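Local atomic coordinates of 5-dehydro-2-deoxygluconokinase (Bacillus halodurans C-125, PDB entry 2QCV), a protein that probably catalyses the ATP-dependent phosphorylation of 5-dehydro-2-deoxy-D-gluconate in myo-inositol degradation, as a PfkB-family carbohydrate kinase. Residues 22-33 against 99-109. Sequence-based numbering, arbitrary orientation.
Sequences IDLNAVEYNRPM and TGLAFTEIKSP
Ile22 and Leu24 pair in parallel with strand 101-106, and the two strands' backbones exchange bonds in alternation: Ile22 N donates to Gly100 O, Ala102 N to Ile22 O, Leu24 N to Ala102 O at 2.8 Å and nearly straight (178°), and Thr104 N to Leu24 O. Beyond this point the strand pairing gives way to a side chain. With its hydroxyl between the backbone N and the carbonyl carbon (chi1 61°), Thr104 brings OG1 under two donors, Ala26 N at 3.3 Å and Asn25 ND2 at 3.2 Å, the latter bond lying in the amide plane. The hydroxyl thus takes the N-H due to the carbonyl, leaving buried Thr104 O without a partner in the model. A valine here would probably leave the Ala26 N-H without its acceptor and free the Asn25 amide to turn. Where the loop after Ala26 returns, one water accepts from Ile106 N and donates to Arg31 O, while Ile106 O receives Arg31 N at 2.9 Å. Extended Glu105 accepts Met33 N at OE2, on the anti side of its carboxylate; Gln71 of the second subunit also binds this oxygen. Leu24 CD1 sits over the Phe103 ring, 4.0 Å from its centroid, in a small sheet consistent with the lid of ribokinase-type kinases, whose apolar face here meets its counterpart on the second subunit. A hydroxyl therefore takes over at the strand end, and water and carboxylate fasten the loop.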
loop_
_atom_site.group_PDB
_atom_site.type_symbol
_atom_site.label_atom_id
_atom_site.label_comp_id
_atom_site.label_asym_id
_atom_site.label_seq_id
_atom_site.Cartn_x
_atom_site.Cartn_y
_atom_site.Cartn_z
ATOM N N ILE A 22 -2.736 8.090 -22.353
ATOM C CA ILE A 22 -3.573 9.154 -22.913
ATOM C C ILE A 22 -2.953 10.505 -22.629
ATOM O O ILE A 22 -2.646 10.844 -21.481
ATOM C CB ILE A 22 -4.975 9.120 -22.310
ATOM C CG1 ILE A 22 -5.650 7.770 -22.640
ATOM C CG2 ILE A 22 -5.867 10.329 -22.838
ATOM C CD1 ILE A 22 -5.853 7.581 -24.138
ATOM N N ASP A 23 -2.815 11.291 -23.682
ATOM C CA ASP A 23 -2.506 12.706 -23.555
ATOM C C ASP A 23 -3.807 13.494 -23.780
ATOM O O ASP A 23 -4.591 13.214 -24.705
ATOM C CB ASP A 23 -1.480 13.138 -24.584
ATOM C CG ASP A 23 -0.055 12.715 -24.235
ATOM O OD1 ASP A 23 0.184 12.104 -23.175
ATOM O OD2 ASP A 23 0.817 13.008 -25.064
ATOM N N LEU A 24 -4.029 14.464 -22.912
ATOM C CA LEU A 24 -5.171 15.367 -22.998
ATOM C C LEU A 24 -4.571 16.755 -23.204
ATOM O O LEU A 24 -4.079 17.395 -22.287
ATOM C CB LEU A 24 -6.037 15.238 -21.758
ATOM C CG LEU A 24 -6.791 13.881 -21.727
ATOM C CD1 LEU A 24 -7.214 13.434 -20.339
ATOM C CD2 LEU A 24 -7.965 13.934 -22.651
ATOM N N ASN A 25 -4.607 17.174 -24.455
ATOM C CA ASN A 25 -4.023 18.407 -24.886
ATOM C C ASN A 25 -4.990 19.577 -24.874
ATOM O O ASN A 25 -6.055 19.514 -25.445
ATOM C CB ASN A 25 -3.485 18.222 -26.296
ATOM C CG ASN A 25 -2.374 17.194 -26.337
ATOM O OD1 ASN A 25 -2.482 16.187 -27.031
ATOM N ND2 ASN A 25 -1.328 17.411 -25.535
ATOM N N ALA A 26 -4.561 20.631 -24.209
ATOM C CA ALA A 26 -5.304 21.859 -24.047
ATOM C C ALA A 26 -5.667 22.444 -25.383
ATOM O O ALA A 26 -4.773 22.733 -26.192
ATOM C CB ALA A 26 -4.431 22.860 -23.280
ATOM N N VAL A 27 -6.963 22.610 -25.617
ATOM C CA VAL A 27 -7.461 23.241 -26.837
ATOM C C VAL A 27 -7.262 24.760 -26.762
ATOM O O VAL A 27 -6.746 25.366 -27.692
ATOM C CB VAL A 27 -8.938 22.891 -27.064
ATOM C CG1 VAL A 27 -9.514 23.653 -28.243
ATOM C CG2 VAL A 27 -9.076 21.376 -27.261
ATOM N N GLU A 28 -7.638 25.360 -25.643
ATOM C CA GLU A 28 -7.405 26.783 -25.415
ATOM C C GLU A 28 -6.089 26.856 -24.678
ATOM O O GLU A 28 -5.981 26.395 -23.534
ATOM C CB GLU A 28 -8.538 27.396 -24.582
ATOM C CG GLU A 28 -9.930 27.114 -25.118
ATOM C CD GLU A 28 -10.550 25.823 -24.608
ATOM O OE1 GLU A 28 -9.888 25.076 -23.850
ATOM O OE2 GLU A 28 -11.713 25.551 -24.975
ATOM N N TYR A 29 -5.069 27.375 -25.341
ATOM C CA TYR A 29 -3.734 27.321 -24.789
ATOM C C TYR A 29 -3.152 28.727 -24.690
ATOM O O TYR A 29 -3.876 29.707 -24.861
ATOM C CB TYR A 29 -2.859 26.375 -25.619
ATOM C CG TYR A 29 -2.680 26.773 -27.057
ATOM C CD1 TYR A 29 -3.602 26.388 -28.018
ATOM C CD2 TYR A 29 -1.550 27.503 -27.471
ATOM C CE1 TYR A 29 -3.429 26.742 -29.358
ATOM C CE2 TYR A 29 -1.369 27.853 -28.800
ATOM C CZ TYR A 29 -2.314 27.477 -29.741
ATOM O OH TYR A 29 -2.137 27.825 -31.069
ATOM N N ASN A 30 -1.863 28.821 -24.374
ATOM C CA ASN A 30 -1.231 30.093 -23.977
ATOM C C ASN A 30 -2.027 30.714 -22.834
ATOM O O ASN A 30 -2.368 31.896 -22.851
ATOM C CB ASN A 30 -1.066 31.059 -25.162
ATOM C CG ASN A 30 -0.031 30.588 -26.150
ATOM O OD1 ASN A 30 0.890 29.867 -25.797
ATOM N ND2 ASN A 30 -0.171 31.012 -27.396
ATOM N N ARG A 31 -2.325 29.874 -21.842
ATOM C CA ARG A 31 -3.060 30.277 -20.634
ATOM C C ARG A 31 -2.805 29.191 -19.575
ATOM O O ARG A 31 -2.437 28.050 -19.935
ATOM C CB ARG A 31 -4.564 30.421 -20.904
ATOM C CG ARG A 31 -5.309 29.144 -21.280
ATOM C CD ARG A 31 -6.666 29.467 -21.907
ATOM N NE ARG A 31 -6.481 30.038 -23.240
ATOM C CZ ARG A 31 -7.413 30.674 -23.950
ATOM N NH1 ARG A 31 -8.643 30.847 -23.482
ATOM N NH2 ARG A 31 -7.102 31.133 -25.157
ATOM N N PRO A 32 -2.994 29.533 -18.295
ATOM C CA PRO A 32 -2.952 28.527 -17.248
ATOM C C PRO A 32 -4.034 27.460 -17.517
ATOM O O PRO A 32 -5.126 27.778 -18.035
ATOM C CB PRO A 32 -3.283 29.317 -15.974
ATOM C CG PRO A 32 -3.113 30.729 -16.301
ATOM C CD PRO A 32 -3.316 30.881 -17.764
HETATM N N MSE A 33 -3.722 26.209 -17.202
HETATM C CA MSE A 33 -4.647 25.121 -17.445
HETATM C C MSE A 33 -5.980 25.342 -16.725
HETATM O O MSE A 33 -7.007 24.855 -17.179
HETATM C CB MSE A 33 -4.035 23.781 -17.008
HETATM C CG MSE A 33 -4.989 22.606 -17.142
HETATM SE SE MSE A 33 -4.255 20.987 -16.352
HETATM C CE MSE A 33 -2.669 21.011 -17.369
ATOM N N THR A 99 -5.271 3.710 -17.119
ATOM C CA THR A 99 -4.299 4.272 -18.032
ATOM C C THR A 99 -3.695 5.543 -17.479
ATOM O O THR A 99 -4.403 6.387 -16.927
ATOM C CB THR A 99 -4.982 4.604 -19.399
ATOM O OG1 THR A 99 -5.790 3.491 -19.837
ATOM C CG2 THR A 99 -3.942 4.994 -20.491
ATOM N N GLY A 100 -2.384 5.717 -17.610
ATOM C CA GLY A 100 -1.823 7.014 -17.218
ATOM C C GLY A 100 -2.364 8.142 -18.069
ATOM O O GLY A 100 -2.775 7.929 -19.218
ATOM N N LEU A 101 -2.395 9.341 -17.505
ATOM C CA LEU A 101 -2.976 10.519 -18.167
ATOM C C LEU A 101 -2.004 11.670 -18.057
ATOM O O LEU A 101 -1.437 11.929 -16.978
ATOM C CB LEU A 101 -4.282 10.980 -17.488
ATOM C CG LEU A 101 -5.454 10.007 -17.414
ATOM C CD1 LEU A 101 -6.626 10.584 -16.573
ATOM C CD2 LEU A 101 -5.915 9.644 -18.813
ATOM N N ALA A 102 -1.816 12.373 -19.160
ATOM C CA ALA A 102 -1.012 13.591 -19.144
ATOM C C ALA A 102 -1.896 14.742 -19.610
ATOM O O ALA A 102 -2.278 14.777 -20.763
ATOM C CB ALA A 102 0.207 13.419 -20.057
ATOM N N PHE A 103 -2.227 15.673 -18.719
ATOM C CA PHE A 103 -2.906 16.903 -19.119
ATOM C C PHE A 103 -1.847 17.946 -19.407
ATOM O O PHE A 103 -0.956 18.183 -18.575
ATOM C CB PHE A 103 -3.788 17.440 -18.002
ATOM C CG PHE A 103 -4.969 16.583 -17.678
ATOM C CD1 PHE A 103 -4.838 15.484 -16.835
ATOM C CD2 PHE A 103 -6.228 16.916 -18.174
ATOM C CE1 PHE A 103 -5.955 14.704 -16.537
ATOM C CE2 PHE A 103 -7.342 16.154 -17.852
ATOM C CZ PHE A 103 -7.207 15.057 -17.070
ATOM N N THR A 104 -1.936 18.591 -20.555
ATOM C CA THR A 104 -0.842 19.503 -20.942
ATOM C C THR A 104 -1.259 20.926 -20.700
ATOM O O THR A 104 -2.413 21.295 -20.944
ATOM C CB THR A 104 -0.450 19.331 -22.411
ATOM O OG1 THR A 104 -1.593 19.652 -23.213
ATOM C CG2 THR A 104 0.013 17.912 -22.663
ATOM N N GLU A 105 -0.343 21.699 -20.114
ATOM C CA GLU A 105 -0.535 23.126 -19.926
ATOM C C GLU A 105 0.468 23.819 -20.821
ATOM O O GLU A 105 1.646 23.468 -20.794
ATOM C CB GLU A 105 -0.247 23.541 -18.486
ATOM C CG GLU A 105 -0.377 25.029 -18.275
ATOM C CD GLU A 105 -0.150 25.425 -16.841
ATOM O OE1 GLU A 105 1.034 25.523 -16.441
ATOM O OE2 GLU A 105 -1.156 25.596 -16.114
ATOM N N ILE A 106 -0.011 24.791 -21.588
ATOM C CA ILE A 106 0.821 25.655 -22.424
ATOM C C ILE A 106 0.568 27.099 -22.000
ATOM O O ILE A 106 -0.390 27.739 -22.439
ATOM C CB ILE A 106 0.487 25.461 -23.929
ATOM C CG1 ILE A 106 0.522 23.965 -24.291
ATOM C CG2 ILE A 106 1.500 26.189 -24.827
ATOM C CD1 ILE A 106 -0.231 23.641 -25.549
ATOM N N LYS A 107 1.403 27.609 -21.104
ATOM C CA LYS A 107 1.224 28.976 -20.655
ATOM C C LYS A 107 1.662 29.953 -21.758
ATOM O O LYS A 107 1.058 31.023 -21.936
ATOM C CB LYS A 107 2.020 29.213 -19.386
ATOM C CG LYS A 107 1.270 28.812 -18.122
ATOM C CD LYS A 107 2.187 28.954 -16.902
ATOM C CE LYS A 107 1.387 29.220 -15.649
ATOM N NZ LYS A 107 2.247 29.069 -14.447
ATOM N N SER A 108 2.690 29.530 -22.486
ATOM C CA SER A 108 3.322 30.256 -23.573
ATOM C C SER A 108 4.228 29.247 -24.295
ATOM O O SER A 108 4.507 28.182 -23.758
ATOM C CB SER A 108 4.204 31.374 -23.011
ATOM O OG SER A 108 5.360 30.823 -22.396
ATOM N N PRO A 109 4.728 29.587 -25.500
ATOM C CA PRO A 109 5.716 28.709 -26.136
ATOM C C PRO A 109 6.871 28.258 -25.217
ATOM O O PRO A 109 7.330 27.110 -25.332
ATOM C CB PRO A 109 6.221 29.560 -27.295
ATOM C CG PRO A 109 5.019 30.335 -27.699
ATOM C CD PRO A 109 4.390 30.726 -26.368
HETATM O O HOH W 1 -2.779 25.667 -21.221
#